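Local structure of taurocyamine kinase (Schistosoma mansoni, 4WOE) at residues S482-V487 against I591-G596; R640-L645 against T682-N687; H545-N550 against R568-N573. The protein catalyses the reversible, magnesium-dependent transfer of a phosphate group from ATP to taurocyamine, giving N-phosphotaurocyamine and ADP. The protein carries 4 engineered substitutions. One frame throughout, in Å; residues are numbered along the deposited sequence.

Contact 1 of 3, residues S482-V487 against I591-G596. With ADP (adenosine-5'-diphosphate), chain D.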
loop_
_atom_site.group_PDB
_atom_site.type_symbol
_atom_site.label_atom_id
_atom_site.label_comp_id
_atom_site.label_asym_id
_atom_site.label_seq_id
_atom_site.Cartn_x
_atom_site.Cartn_y
_atom_site.Cartn_z
ATOM N N SER A 482 -26.414 -18.485 7.625
ATOM C CA SER A 482 -27.031 -17.685 6.576
ATOM C C SER A 482 -26.811 -18.272 5.177
ATOM O O SER A 482 -25.673 -18.551 4.783
ATOM C CB SER A 482 -26.459 -16.272 6.617
ATOM O OG SER A 482 -25.067 -16.304 6.316
ATOM N N THR A 483 -27.892 -18.425 4.419
ATOM C CA THR A 483 -27.787 -18.902 3.043
ATOM C C THR A 483 -27.660 -17.745 2.060
ATOM O O THR A 483 -28.347 -16.728 2.180
ATOM C CB THR A 483 -29.000 -19.768 2.654
ATOM O OG1 THR A 483 -29.190 -20.774 3.652
ATOM C CG2 THR A 483 -28.788 -20.436 1.282
ATOM N N ARG A 484 -26.790 -17.928 1.073
ATOM C CA ARG A 484 -26.448 -16.889 0.122
ATOM C C ARG A 484 -26.223 -17.496 -1.264
ATOM O O ARG A 484 -25.670 -18.588 -1.376
ATOM C CB ARG A 484 -25.201 -16.155 0.608
ATOM C CG ARG A 484 -24.654 -15.056 -0.289
ATOM C CD ARG A 484 -23.475 -14.409 0.438
ATOM N NE ARG A 484 -22.889 -13.251 -0.222
ATOM C CZ ARG A 484 -21.935 -13.323 -1.147
ATOM N NH1 ARG A 484 -21.485 -14.507 -1.534
ATOM N NH2 ARG A 484 -21.436 -12.212 -1.687
ATOM N N VAL A 485 -26.671 -16.807 -2.313
ATOM C CA VAL A 485 -26.299 -17.175 -3.679
ATOM C C VAL A 485 -25.996 -15.912 -4.502
ATOM O O VAL A 485 -26.781 -14.959 -4.496
ATOM C CB VAL A 485 -27.401 -17.990 -4.405
ATOM C CG1 VAL A 485 -26.830 -18.609 -5.693
ATOM C CG2 VAL A 485 -27.988 -19.071 -3.506
ATOM N N ARG A 486 -24.864 -15.911 -5.206
ATOM C CA ARG A 486 -24.455 -14.765 -6.008
ATOM C C ARG A 486 -24.053 -15.166 -7.417
ATOM O O ARG A 486 -23.707 -16.317 -7.662
ATOM C CB ARG A 486 -23.288 -14.024 -5.346
ATOM C CG ARG A 486 -21.952 -14.744 -5.418
ATOM C CD ARG A 486 -21.114 -14.443 -6.687
ATOM N NE ARG A 486 -19.761 -14.973 -6.523
ATOM C CZ ARG A 486 -19.015 -15.517 -7.481
ATOM N NH1 ARG A 486 -19.455 -15.628 -8.737
ATOM N NH2 ARG A 486 -17.806 -15.956 -7.167
ATOM N N VAL A 487 -24.072 -14.197 -8.325
ATOM C CA VAL A 487 -23.506 -14.364 -9.653
ATOM C C VAL A 487 -22.778 -13.101 -10.056
ATOM O O VAL A 487 -23.138 -12.005 -9.612
ATOM C CB VAL A 487 -24.574 -14.674 -10.761
ATOM C CG1 VAL A 487 -25.303 -16.013 -10.497
ATOM C CG2 VAL A 487 -25.540 -13.487 -10.971
ATOM N N ILE A 591 -26.527 -10.473 -5.591
ATOM C CA ILE A 591 -26.525 -11.300 -4.392
ATOM C C ILE A 591 -27.914 -11.466 -3.769
ATOM O O ILE A 591 -28.694 -10.521 -3.682
ATOM C CB ILE A 591 -25.571 -10.706 -3.337
ATOM C CG1 ILE A 591 -24.161 -10.572 -3.923
ATOM C CG2 ILE A 591 -25.567 -11.548 -2.059
ATOM C CD1 ILE A 591 -23.522 -9.245 -3.653
ATOM N N SER A 592 -28.211 -12.681 -3.331
ATOM C CA SER A 592 -29.400 -12.935 -2.544
ATOM C C SER A 592 -28.984 -13.661 -1.264
ATOM O O SER A 592 -28.210 -14.611 -1.310
ATOM C CB SER A 592 -30.421 -13.763 -3.344
ATOM O OG SER A 592 -31.596 -13.996 -2.591
ATOM N N MET A 593 -29.472 -13.199 -0.122
ATOM C CA MET A 593 -29.166 -13.867 1.134
ATOM C C MET A 593 -30.258 -13.608 2.152
ATOM O O MET A 593 -31.085 -12.727 1.966
ATOM C CB MET A 593 -27.794 -13.425 1.692
ATOM C CG MET A 593 -27.449 -11.922 1.638
ATOM S SD MET A 593 -25.669 -11.697 2.041
ATOM C CE MET A 593 -25.236 -10.145 1.293
ATOM N N GLN A 594 -30.260 -14.413 3.207
ATOM C CA GLN A 594 -31.077 -14.180 4.392
ATOM C C GLN A 594 -30.548 -15.054 5.527
ATOM O O GLN A 594 -29.727 -15.950 5.302
ATOM C CB GLN A 594 -32.550 -14.481 4.125
ATOM C CG GLN A 594 -32.845 -15.950 3.932
ATOM C CD GLN A 594 -34.152 -16.188 3.212
ATOM O OE1 GLN A 594 -34.554 -15.398 2.354
ATOM N NE2 GLN A 594 -34.824 -17.280 3.552
ATOM N N GLN A 595 -31.002 -14.790 6.746
ATOM C CA GLN A 595 -30.657 -15.658 7.859
ATOM C C GLN A 595 -31.453 -16.955 7.714
ATOM O O GLN A 595 -32.610 -16.938 7.259
ATOM C CB GLN A 595 -30.939 -14.977 9.199
ATOM C CG GLN A 595 -30.323 -13.575 9.345
ATOM C CD GLN A 595 -28.800 -13.567 9.183
ATOM O OE1 GLN A 595 -28.268 -13.305 8.094
ATOM N NE2 GLN A 595 -28.094 -13.875 10.268
ATOM N N GLY A 596 -30.819 -18.072 8.073
ATOM C CA GLY A 596 -31.429 -19.384 7.939
ATOM C C GLY A 596 -30.834 -20.244 6.825
ATOM O O GLY A 596 -29.759 -19.940 6.278
HETATM P PB ADP D . -17.702 -13.456 -3.619
HETATM O O1B ADP D . -19.051 -12.822 -3.365
HETATM O O2B ADP D . -16.656 -12.460 -4.093
HETATM O O3B ADP D . -17.740 -14.719 -4.448
HETATM P PA ADP D . -15.998 -13.501 -1.277
HETATM O O1A ADP D . -15.477 -14.752 -0.596
HETATM O O2A ADP D . -15.118 -12.678 -2.186
HETATM O O3A ADP D . -17.303 -13.983 -2.127
HETATM O "O5'" ADP D . -16.542 -12.487 -0.134
HETATM C "C5'" ADP D . -17.754 -11.755 -0.303
HETATM C "C4'" ADP D . -18.469 -11.536 1.026
HETATM O "O4'" ADP D . -19.619 -12.381 1.096
HETATM C "C3'" ADP D . -17.604 -11.867 2.238
HETATM O "O3'" ADP D . -17.859 -10.891 3.255
HETATM C "C2'" ADP D . -18.132 -13.191 2.733
HETATM O "O2'" ADP D . -17.957 -13.308 4.144
HETATM C "C1'" ADP D . -19.600 -13.061 2.357
HETATM N N9 ADP D . -20.311 -14.363 2.305
HETATM C C8 ADP D . -20.071 -15.391 1.469
HETATM N N7 ADP D . -20.927 -16.415 1.717
HETATM C C5 ADP D . -21.735 -16.046 2.736
HETATM C C6 ADP D . -22.860 -16.641 3.497
HETATM N N6 ADP D . -23.319 -17.886 3.226
HETATM N N1 ADP D . -23.418 -15.897 4.485
HETATM C C2 ADP D . -22.977 -14.659 4.772
HETATM N N3 ADP D . -21.967 -14.058 4.117
HETATM C C4 ADP D . -21.319 -14.689 3.114
#
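Arg484 and Met593 face each other as a non-hydrogen-bonded pair in two antiparallel strands. These strands are neighbours in the eight-stranded antiparallel sheet of the phosphagen kinase catalytic domain. ADP lies on the face that carries Ser482, Arg484 and Arg486. Ser482 O accepts the adenine N6 of ADP at 2.9 Å (166°). Arg484 CB sits by the same amino nitrogen. CG is anti to the backbone N (chi1 178°) and meets Ser592 O. The extended chain carries CD against a face of the adenine, 3.3 Å from ADP C5, with Met593 SD alongside. Arg484 NE passes CG2 of Ile591 at 3.7 Å. The guanidinium is covered on one face by the ribose O4', and Met593 SD lies at its edge. Arg484 NH2 ends on the beta-phosphate, 3.0 Å from ADP O1B; the bond from NH1 to the same oxygen is weak. On the other sheet face Val485 and Ser592 pack against helix 599-614. Their backbones exchange two bonds, Val485 N to Ser592 O and Ser592 N to Val485 O, both 2.9 Å. Arg486 bends at chi2 and leaves the neighbouring strand. Arg486 NE and NH2 both bond to ADP O3B, at 2.9 and 3.0 Å, in the guanidinium plane.

Contact 2 of 3, residues R640-L645 against T682-N687; sequences RASVLL and TYDISN. With ADP (adenosine-5'-diphosphate), chain D.
Arg640 and Asp684 form the charged part of this contact. The two side chains come from opposite directions, and their flat groups are nearly coplanar, 26° apart. NH1 of Arg640 meets OD2 of Asp684 at 2.8 Å, on the syn side of the carboxylate. A second, weak bond runs from NH2 to OD1. The Arg640 chain bends at chi3 (84°), which turns the NE-NH2 edge to ADP. Arg640 NE binds ADP O3B at 2.9 Å, and its NH2 binds the bridging ADP O3A at 2.7 Å. The carboxylate thus helps to set the rotation of the guanidinium at the diphosphate, and probably offsets part of its charge. Arg669 stands beside it and also binds ADP.

Among the polar bonds, Ile685 N is bonded to Val643 O. Leu645 and Tyr683 are a hydrogen-bonded pair, with N to O distances of 2.7 Å (Leu645 N to Tyr683 O) and 2.8 Å (Tyr683 N to Leu645 O). These are antiparallel strands of the phosphagen kinase catalytic sheet, with strand 480-489 beside 639-646 and strand 666-669 beside 682-687. Toward the other end, Asn687 OD1 takes the place of a backbone carbonyl and accepts Ala641 N.

The apolar contacts divide between two faces. On one, Val643 and Leu645 both lie alongside Ile685, and Val643 CG2 is only 3.5 Å from Ile685 CG2. Leu645 and Ile685 also pack against helix 695-711. On the ADP face, Leu644 CD1 rests against Asp684 CA, while Leu644 CD2 touches C2 of the adenine at 3.5 Å.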
loop_
_atom_site.group_PDB
_atom_site.type_symbol
_atom_site.label_atom_id
_atom_site.label_comp_id
_atom_site.label_asym_id
_atom_site.label_seq_id
_atom_site.Cartn_x
_atom_site.Cartn_y
_atom_site.Cartn_z
ATOM N N ARG A 640 -22.185 -18.812 -7.338
ATOM C CA ARG A 640 -21.635 -19.365 -6.117
ATOM C C ARG A 640 -22.743 -19.417 -5.085
ATOM O O ARG A 640 -23.212 -18.382 -4.620
ATOM C CB ARG A 640 -20.451 -18.532 -5.620
ATOM C CG ARG A 640 -19.584 -19.238 -4.589
ATOM C CD ARG A 640 -18.211 -18.561 -4.414
ATOM N NE ARG A 640 -18.247 -17.426 -3.488
ATOM C CZ ARG A 640 -18.254 -17.534 -2.155
ATOM N NH1 ARG A 640 -18.229 -18.736 -1.577
ATOM N NH2 ARG A 640 -18.291 -16.440 -1.396
ATOM N N ALA A 641 -23.194 -20.628 -4.781
ATOM C CA ALA A 641 -24.139 -20.867 -3.695
ATOM C C ALA A 641 -23.373 -21.276 -2.449
ATOM O O ALA A 641 -22.409 -22.048 -2.515
ATOM C CB ALA A 641 -25.151 -21.942 -4.070
ATOM N N SER A 642 -23.809 -20.771 -1.305
ATOM C CA SER A 642 -23.042 -20.969 -0.093
ATOM C C SER A 642 -23.883 -20.754 1.122
ATOM O O SER A 642 -24.906 -20.083 1.075
ATOM C CB SER A 642 -21.848 -20.012 -0.047
ATOM O OG SER A 642 -22.274 -18.671 0.182
ATOM N N VAL A 643 -23.441 -21.355 2.215
ATOM C CA VAL A 643 -23.885 -20.970 3.535
ATOM C C VAL A 643 -22.612 -20.717 4.353
ATOM O O VAL A 643 -21.529 -21.191 3.996
ATOM C CB VAL A 643 -24.768 -22.040 4.200
ATOM C CG1 VAL A 643 -25.717 -22.670 3.180
ATOM C CG2 VAL A 643 -23.924 -23.092 4.848
ATOM N N LEU A 644 -22.723 -19.921 5.410
ATOM C CA LEU A 644 -21.704 -19.960 6.448
ATOM C C LEU A 644 -22.057 -21.132 7.365
ATOM O O LEU A 644 -23.119 -21.158 8.009
ATOM C CB LEU A 644 -21.606 -18.641 7.213
ATOM C CG LEU A 644 -20.461 -17.706 6.792
ATOM C CD1 LEU A 644 -20.019 -17.942 5.351
ATOM C CD2 LEU A 644 -20.837 -16.243 7.025
ATOM N N LEU A 645 -21.157 -22.113 7.378
ATOM C CA LEU A 645 -21.394 -23.393 8.020
ATOM C C LEU A 645 -20.541 -23.604 9.266
ATOM O O LEU A 645 -19.347 -23.879 9.176
ATOM C CB LEU A 645 -21.131 -24.522 7.032
ATOM C CG LEU A 645 -21.697 -25.894 7.389
ATOM C CD1 LEU A 645 -23.225 -25.831 7.560
ATOM C CD2 LEU A 645 -21.281 -26.911 6.326
ATOM N N THR A 682 -16.153 -22.034 11.658
ATOM C CA THR A 682 -17.235 -21.639 10.768
ATOM C C THR A 682 -16.675 -21.543 9.358
ATOM O O THR A 682 -15.689 -20.845 9.137
ATOM C CB THR A 682 -17.841 -20.272 11.161
ATOM O OG1 THR A 682 -16.792 -19.388 11.580
ATOM C CG2 THR A 682 -18.806 -20.427 12.303
ATOM N N TYR A 683 -17.292 -22.222 8.396
ATOM C CA TYR A 683 -16.756 -22.184 7.039
ATOM C C TYR A 683 -17.752 -21.754 5.960
ATOM O O TYR A 683 -18.882 -22.258 5.876
ATOM C CB TYR A 683 -16.161 -23.547 6.675
ATOM C CG TYR A 683 -14.734 -23.709 7.151
ATOM C CD1 TYR A 683 -13.669 -23.610 6.264
ATOM C CD2 TYR A 683 -14.452 -23.937 8.493
ATOM C CE1 TYR A 683 -12.361 -23.751 6.699
ATOM C CE2 TYR A 683 -13.152 -24.075 8.938
ATOM C CZ TYR A 683 -12.111 -23.982 8.038
ATOM O OH TYR A 683 -10.819 -24.121 8.488
ATOM N N ASP A 684 -17.297 -20.789 5.159
ATOM C CA ASP A 684 -17.875 -20.442 3.859
ATOM C C ASP A 684 -17.827 -21.688 2.973
ATOM O O ASP A 684 -16.765 -22.065 2.469
ATOM C CB ASP A 684 -17.088 -19.269 3.231
ATOM C CG ASP A 684 -17.679 -18.762 1.904
ATOM O OD1 ASP A 684 -17.666 -17.523 1.713
ATOM O OD2 ASP A 684 -18.122 -19.567 1.045
ATOM N N ILE A 685 -18.972 -22.328 2.781
ATOM C CA ILE A 685 -18.994 -23.589 2.044
ATOM C C ILE A 685 -19.764 -23.493 0.710
ATOM O O ILE A 685 -21.000 -23.480 0.680
ATOM C CB ILE A 685 -19.581 -24.722 2.931
ATOM C CG1 ILE A 685 -19.541 -26.034 2.168
ATOM C CG2 ILE A 685 -20.982 -24.371 3.470
ATOM C CD1 ILE A 685 -18.168 -26.327 1.675
ATOM N N SER A 686 -19.021 -23.436 -0.395
ATOM C CA SER A 686 -19.623 -23.212 -1.708
ATOM C C SER A 686 -19.319 -24.317 -2.725
ATOM O O SER A 686 -18.337 -25.030 -2.588
ATOM C CB SER A 686 -19.147 -21.869 -2.283
ATOM O OG SER A 686 -17.835 -21.969 -2.829
ATOM N N ASN A 687 -20.159 -24.431 -3.752
ATOM C CA ASN A 687 -19.845 -25.247 -4.928
ATOM C C ASN A 687 -18.640 -24.692 -5.672
ATOM O O ASN A 687 -18.578 -23.488 -5.923
ATOM C CB ASN A 687 -21.045 -25.293 -5.865
ATOM C CG ASN A 687 -21.465 -23.906 -6.340
ATOM O OD1 ASN A 687 -22.055 -23.129 -5.583
ATOM N ND2 ASN A 687 -21.156 -23.588 -7.593
HETATM P PB ADP D . -17.702 -13.456 -3.619
HETATM O O1B ADP D . -19.051 -12.822 -3.365
HETATM O O2B ADP D . -16.656 -12.460 -4.093
HETATM O O3B ADP D . -17.740 -14.719 -4.448
HETATM P PA ADP D . -15.998 -13.501 -1.277
HETATM O O1A ADP D . -15.477 -14.752 -0.596
HETATM O O2A ADP D . -15.118 -12.678 -2.186
HETATM O O3A ADP D . -17.303 -13.983 -2.127
HETATM O "O5'" ADP D . -16.542 -12.487 -0.134
HETATM C "C5'" ADP D . -17.754 -11.755 -0.303
HETATM C "C4'" ADP D . -18.469 -11.536 1.026
HETATM O "O4'" ADP D . -19.619 -12.381 1.096
HETATM C "C3'" ADP D . -17.604 -11.867 2.238
HETATM O "O3'" ADP D . -17.859 -10.891 3.255
HETATM C "C2'" ADP D . -18.132 -13.191 2.733
HETATM O "O2'" ADP D . -17.957 -13.308 4.144
HETATM C "C1'" ADP D . -19.600 -13.061 2.357
HETATM N N9 ADP D . -20.311 -14.363 2.305
HETATM C C8 ADP D . -20.071 -15.391 1.469
HETATM N N7 ADP D . -20.927 -16.415 1.717
HETATM C C5 ADP D . -21.735 -16.046 2.736
HETATM C C6 ADP D . -22.860 -16.641 3.497
HETATM N N6 ADP D . -23.319 -17.886 3.226
HETATM N N1 ADP D . -23.418 -15.897 4.485
HETATM C C2 ADP D . -22.977 -14.659 4.772
HETATM N N3 ADP D . -21.967 -14.058 4.117
HETATM C C4 ADP D . -21.319 -14.689 3.114
#

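Contact 3 of 3, residues H545-N550 against R568-N573; sequences HFLFKN and RGIFHN. With ADP (adenosine-5'-diphosphate), chain D.
Leu547 and Phe548 meet Ile570 through the end of its side chain. The CD1 methyl of Ile570 is 3.3 Å from Leu547 CD1, tighter than usual carbon packing. The two side chains are set roughly perpendicular. The same methyl lies 3.5 Å from Phe548 CE1, where the ring and the isoleucine run antiparallel past one another. Leu547 CD1 also sits over the centre of the Phe548 ring, 3.6 Å above its plane. Arg568 CB and Gly569 O lie at the edge of that ring. The phenyl owes its place to chi1 of 59°, with CG flanked by both backbone neighbours of CA.

Further out, Trp581 meets the Phe548 ring edge-to-face. Leu547 packs on helix 535-543, which ends in a Schellman motif with His545 as its C' residue. The contact therefore joins the loop after that helix to strand 569-573 of the phosphagen kinase catalytic sheet. Phe546 O accepts Trp581 NE1 of the neighbouring strand 578-582. His545 ND1 adds a bond to the ribose O2' of ADP at 2.9 Å, in the ring plane, and its ring stacks on Tyr672. The side chains that touch across the two segments meet through carbon, so their fit rests on packing.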
loop_
_atom_site.group_PDB
_atom_site.type_symbol
_atom_site.label_atom_id
_atom_site.label_comp_id
_atom_site.label_asym_id
_atom_site.label_seq_id
_atom_site.Cartn_x
_atom_site.Cartn_y
_atom_site.Cartn_z
ATOM N N HIS A 545 -21.059 -8.713 6.370
ATOM C CA HIS A 545 -20.901 -9.589 5.200
ATOM C C HIS A 545 -21.728 -9.120 3.993
ATOM O O HIS A 545 -22.018 -9.923 3.097
ATOM C CB HIS A 545 -21.285 -11.049 5.528
ATOM C CG HIS A 545 -20.525 -11.657 6.671
ATOM N ND1 HIS A 545 -19.519 -12.584 6.487
ATOM C CD2 HIS A 545 -20.659 -11.510 8.013
ATOM C CE1 HIS A 545 -19.046 -12.958 7.663
ATOM N NE2 HIS A 545 -19.723 -12.322 8.605
ATOM N N PHE A 546 -22.105 -7.838 3.978
ATOM C CA PHE A 546 -22.946 -7.264 2.913
ATOM C C PHE A 546 -22.135 -6.580 1.796
ATOM O O PHE A 546 -22.443 -6.712 0.606
ATOM C CB PHE A 546 -23.949 -6.250 3.506
ATOM C CG PHE A 546 -25.026 -6.885 4.356
ATOM C CD1 PHE A 546 -25.628 -8.071 3.963
ATOM C CD2 PHE A 546 -25.425 -6.308 5.550
ATOM C CE1 PHE A 546 -26.612 -8.668 4.742
ATOM C CE2 PHE A 546 -26.405 -6.902 6.338
ATOM C CZ PHE A 546 -26.998 -8.080 5.933
ATOM N N LEU A 547 -21.117 -5.829 2.195
ATOM C CA LEU A 547 -20.308 -5.052 1.265
ATOM C C LEU A 547 -18.957 -5.731 1.035
ATOM O O LEU A 547 -18.383 -6.319 1.960
ATOM C CB LEU A 547 -20.142 -3.624 1.811
ATOM C CG LEU A 547 -19.112 -2.556 1.404
ATOM C CD1 LEU A 547 -18.813 -2.489 -0.076
ATOM C CD2 LEU A 547 -19.603 -1.196 1.879
ATOM N N PHE A 548 -18.471 -5.672 -0.204
ATOM C CA PHE A 548 -17.083 -6.054 -0.521
ATOM C C PHE A 548 -16.046 -5.205 0.237
ATOM O O PHE A 548 -16.275 -4.022 0.521
ATOM C CB PHE A 548 -16.814 -5.953 -2.041
ATOM C CG PHE A 548 -17.028 -4.562 -2.634
ATOM C CD1 PHE A 548 -18.228 -4.238 -3.271
ATOM C CD2 PHE A 548 -16.017 -3.596 -2.591
ATOM C CE1 PHE A 548 -18.426 -2.977 -3.842
ATOM C CE2 PHE A 548 -16.205 -2.333 -3.164
ATOM C CZ PHE A 548 -17.410 -2.026 -3.792
ATOM N N LYS A 549 -14.900 -5.814 0.538
ATOM C CA LYS A 549 -13.807 -5.122 1.217
ATOM C C LYS A 549 -12.919 -4.327 0.241
ATOM O O LYS A 549 -12.923 -4.594 -0.966
ATOM C CB LYS A 549 -12.974 -6.130 2.014
ATOM C CG LYS A 549 -12.219 -7.163 1.179
ATOM C CD LYS A 549 -11.809 -8.348 2.057
ATOM C CE LYS A 549 -10.716 -9.199 1.422
ATOM N NZ LYS A 549 -10.529 -10.486 2.159
ATOM N N ASN A 550 -12.182 -3.342 0.769
ATOM C CA ASN A 550 -11.395 -2.402 -0.039
ATOM C C ASN A 550 -9.871 -2.523 0.176
ATOM O O ASN A 550 -9.090 -1.637 -0.211
ATOM C CB ASN A 550 -11.814 -0.956 0.257
ATOM C CG ASN A 550 -13.329 -0.769 0.326
ATOM O OD1 ASN A 550 -14.116 -1.718 0.210
ATOM N ND2 ASN A 550 -13.744 0.481 0.509
ATOM N N ARG A 568 -17.901 2.990 -7.893
ATOM C CA ARG A 568 -18.231 1.833 -7.054
ATOM C C ARG A 568 -19.454 2.130 -6.184
ATOM O O ARG A 568 -19.640 3.256 -5.726
ATOM C CB ARG A 568 -17.059 1.426 -6.152
ATOM C CG ARG A 568 -15.941 0.637 -6.821
ATOM C CD ARG A 568 -15.212 1.486 -7.855
ATOM N NE ARG A 568 -13.888 0.969 -8.139
ATOM C CZ ARG A 568 -12.835 1.723 -8.454
ATOM N NH1 ARG A 568 -12.944 3.052 -8.537
ATOM N NH2 ARG A 568 -11.670 1.139 -8.678
ATOM N N GLY A 569 -20.284 1.116 -5.952
ATOM C CA GLY A 569 -21.447 1.297 -5.110
ATOM C C GLY A 569 -22.055 0.004 -4.606
ATOM O O GLY A 569 -21.723 -1.085 -5.086
ATOM N N ILE A 570 -22.939 0.146 -3.619
ATOM C CA ILE A 570 -23.771 -0.937 -3.107
ATOM C C ILE A 570 -25.239 -0.562 -3.266
ATOM O O ILE A 570 -25.645 0.542 -2.895
ATOM C CB ILE A 570 -23.512 -1.229 -1.621
ATOM C CG1 ILE A 570 -22.021 -1.322 -1.368
ATOM C CG2 ILE A 570 -24.153 -2.565 -1.215
ATOM C CD1 ILE A 570 -21.411 -2.461 -2.132
ATOM N N PHE A 571 -26.025 -1.478 -3.826
ATOM C CA PHE A 571 -27.473 -1.369 -3.817
ATOM C C PHE A 571 -28.023 -2.486 -2.931
ATOM O O PHE A 571 -27.444 -3.570 -2.871
ATOM C CB PHE A 571 -28.043 -1.463 -5.243
ATOM C CG PHE A 571 -29.539 -1.620 -5.292
ATOM C CD1 PHE A 571 -30.359 -0.509 -5.404
ATOM C CD2 PHE A 571 -30.129 -2.886 -5.212
ATOM C CE1 PHE A 571 -31.729 -0.653 -5.445
ATOM C CE2 PHE A 571 -31.507 -3.034 -5.236
ATOM C CZ PHE A 571 -32.305 -1.921 -5.356
ATOM N N HIS A 572 -29.136 -2.239 -2.248
ATOM C CA HIS A 572 -29.804 -3.318 -1.522
ATOM C C HIS A 572 -31.268 -2.962 -1.241
ATOM O O HIS A 572 -31.612 -1.785 -1.173
ATOM C CB HIS A 572 -29.043 -3.666 -0.221
ATOM C CG HIS A 572 -29.066 -2.595 0.833
ATOM N ND1 HIS A 572 -30.226 -2.180 1.461
ATOM C CD2 HIS A 572 -28.060 -1.891 1.409
ATOM C CE1 HIS A 572 -29.936 -1.246 2.351
ATOM N NE2 HIS A 572 -28.627 -1.054 2.342
ATOM N N ASN A 573 -32.138 -3.967 -1.115
ATOM C CA ASN A 573 -33.508 -3.686 -0.689
ATOM C C ASN A 573 -33.489 -3.332 0.801
ATOM O O ASN A 573 -32.435 -3.410 1.442
ATOM C CB ASN A 573 -34.467 -4.865 -0.989
ATOM C CG ASN A 573 -34.047 -6.184 -0.337
ATOM O OD1 ASN A 573 -33.166 -6.240 0.516
ATOM N ND2 ASN A 573 -34.695 -7.261 -0.751
HETATM P PB ADP D . -17.702 -13.456 -3.619
HETATM O O1B ADP D . -19.051 -12.822 -3.365
HETATM O O2B ADP D . -16.656 -12.460 -4.093
HETATM O O3B ADP D . -17.740 -14.719 -4.448
HETATM P PA ADP D . -15.998 -13.501 -1.277
HETATM O O1A ADP D . -15.477 -14.752 -0.596
HETATM O O2A ADP D . -15.118 -12.678 -2.186
HETATM O O3A ADP D . -17.303 -13.983 -2.127
HETATM O "O5'" ADP D . -16.542 -12.487 -0.134
HETATM C "C5'" ADP D . -17.754 -11.755 -0.303
HETATM C "C4'" ADP D . -18.469 -11.536 1.026
HETATM O "O4'" ADP D . -19.619 -12.381 1.096
HETATM C "C3'" ADP D . -17.604 -11.867 2.238
HETATM O "O3'" ADP D . -17.859 -10.891 3.255
HETATM C "C2'" ADP D . -18.132 -13.191 2.733
HETATM O "O2'" ADP D . -17.957 -13.308 4.144
HETATM C "C1'" ADP D . -19.600 -13.061 2.357
HETATM N N9 ADP D . -20.311 -14.363 2.305
HETATM C C8 ADP D . -20.071 -15.391 1.469
HETATM N N7 ADP D . -20.927 -16.415 1.717
HETATM C C5 ADP D . -21.735 -16.046 2.736
HETATM C C6 ADP D . -22.860 -16.641 3.497
HETATM N N6 ADP D . -23.319 -17.886 3.226
HETATM N N1 ADP D . -23.418 -15.897 4.485
HETATM C C2 ADP D . -22.977 -14.659 4.772
HETATM N N3 ADP D . -21.967 -14.058 4.117
HETATM C C4 ADP D . -21.319 -14.689 3.114
#

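All three contacts belong to the second catalytic domain and reach the same eight-stranded antiparallel sheet. Along the chain, contact 3 falls between the two segments of contact 1, and contact 2 comes after both. Contacts 1 and 2 have centres about 10 Å apart and join where strands 480-489 and 639-646 pair, with Arg484 N 2.9 Å from Ser642 O. The centre of contact 3 is about 14 Å from that of contact 1 and about 19 Å from that of contact 2. It packs on contact 1 where Met593 meets Phe546. Each touches ADP: contacts 1 and 2 reach base and diphosphate, contact 3 the ribose and base edge. One nucleotide site is thus assembled from segments distant in sequence.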